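Local atomic coordinates of ricin B-related lectin (Polyporus squamosus, PDB entry 5MUA), a protein that binds galactose through a ricin-type beta-trefoil lectin domain and probably acts as a calcium-dependent, papain-like cysteine protease. Residues Thr213-Lys216 against Gly217-Ala220. Sequence-based numbering, arbitrary orientation.
Sequences TVFK and GAVA
Two successive turns of the helix 208-226 meet here, F215 and V219 lying one turn apart on the same flank while four i to i+4 backbone hydrogen bonds join the turns. The amide N of A218 reaches O of V214 at 2.8 Å, and V219 N lies 3.0 Å from F215 O; G217 N to T213 O and A220 N to K216 O complete the ladder. F215 has CG anti to the backbone N (chi1 -176°) and beside the carbonyl carbon, which carries the ring along the helix to the level of V219. There CG2 of V219 sits over one ring face, offset toward the rim, in a CH-pi contact 4.1 Å from the centroid; its nearest ring atom is CZ at 3.8 Å. The same CG2 also lies 3.5 Å from O of F215, since V219 places CG1 anti to the backbone N and CG2 beside it, on the side of the F215 ring. This is the long helix of the papain-like protease domain, beginning at C208 in the E64 pocket. Large apolar side chains suit its inner flank: F215 also stacks on F265 and meets W191 edge-to-face, and V219 packs on L234 and C236. The small A218 touches I190 of helix 184-194, where a methyl group fits against the neighbouring helix. V214 packs on G217 of the second subunit. K216 lies partly exposed, its extended chain bending at the last torsion to bring NZ to the carbonyl of C236.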
loop_
_atom_site.group_PDB
_atom_site.type_symbol
_atom_site.label_atom_id
_atom_site.label_comp_id
_atom_site.label_asym_id
_atom_site.label_seq_id
_atom_site.Cartn_x
_atom_site.Cartn_y
_atom_site.Cartn_z
ATOM N N THR B 213 2.207 -5.166 1.225
ATOM C CA THR B 213 1.231 -4.086 0.999
ATOM C C THR B 213 1.933 -2.765 0.818
ATOM O O THR B 213 1.540 -1.991 -0.044
ATOM C CB THR B 213 0.225 -4.015 2.173
ATOM O OG1 THR B 213 -0.519 -5.198 2.158
ATOM C CG2 THR B 213 -0.779 -2.836 1.996
ATOM N N VAL B 214 2.924 -2.450 1.651
ATOM C CA VAL B 214 3.628 -1.211 1.579
ATOM C C VAL B 214 4.393 -1.156 0.224
ATOM O O VAL B 214 4.386 -0.105 -0.409
ATOM C CB VAL B 214 4.574 -0.957 2.787
ATOM C CG1 VAL B 214 5.485 0.239 2.563
ATOM C CG2 VAL B 214 3.733 -0.717 4.039
ATOM N N PHE B 215 5.052 -2.248 -0.158
ATOM C CA PHE B 215 5.769 -2.237 -1.452
ATOM C C PHE B 215 4.804 -1.944 -2.609
ATOM O O PHE B 215 5.145 -1.100 -3.489
ATOM C CB PHE B 215 6.613 -3.491 -1.697
ATOM C CG PHE B 215 7.414 -3.414 -2.965
ATOM C CD1 PHE B 215 8.295 -2.366 -3.138
ATOM C CD2 PHE B 215 7.239 -4.348 -3.974
ATOM C CE1 PHE B 215 9.025 -2.237 -4.323
ATOM C CE2 PHE B 215 7.929 -4.211 -5.165
ATOM C CZ PHE B 215 8.859 -3.192 -5.284
ATOM N N LYS B 216 3.644 -2.591 -2.588
ATOM C CA LYS B 216 2.626 -2.340 -3.577
ATOM C C LYS B 216 2.244 -0.883 -3.682
ATOM O O LYS B 216 2.084 -0.299 -4.812
ATOM C CB LYS B 216 1.451 -3.293 -3.475
ATOM C CG LYS B 216 0.373 -3.041 -4.500
ATOM C CD LYS B 216 -0.659 -4.144 -4.606
ATOM C CE LYS B 216 -1.802 -3.666 -5.507
ATOM N NZ LYS B 216 -1.346 -3.325 -6.884
ATOM N N GLY B 217 2.083 -0.272 -2.520
ATOM C CA GLY B 217 1.876 1.185 -2.505
ATOM C C GLY B 217 3.038 2.027 -2.975
ATOM O O GLY B 217 2.851 3.109 -3.662
ATOM N N ALA B 218 4.251 1.580 -2.657
ATOM C CA ALA B 218 5.460 2.256 -3.165
ATOM C C ALA B 218 5.492 2.313 -4.702
ATOM O O ALA B 218 5.875 3.310 -5.273
ATOM C CB ALA B 218 6.734 1.601 -2.625
ATOM N N VAL B 219 5.078 1.217 -5.334
ATOM C CA VAL B 219 5.096 1.118 -6.810
ATOM C C VAL B 219 4.038 2.088 -7.296
ATOM O O VAL B 219 4.332 2.867 -8.214
ATOM C CB VAL B 219 4.835 -0.294 -7.313
ATOM C CG1 VAL B 219 4.759 -0.290 -8.838
ATOM C CG2 VAL B 219 6.006 -1.161 -6.880
ATOM N N ALA B 220 2.872 2.091 -6.647
ATOM C CA ALA B 220 1.791 2.999 -7.100
ATOM C C ALA B 220 2.256 4.490 -7.007
ATOM O O ALA B 220 2.003 5.289 -7.892
ATOM C CB ALA B 220 0.534 2.768 -6.295
#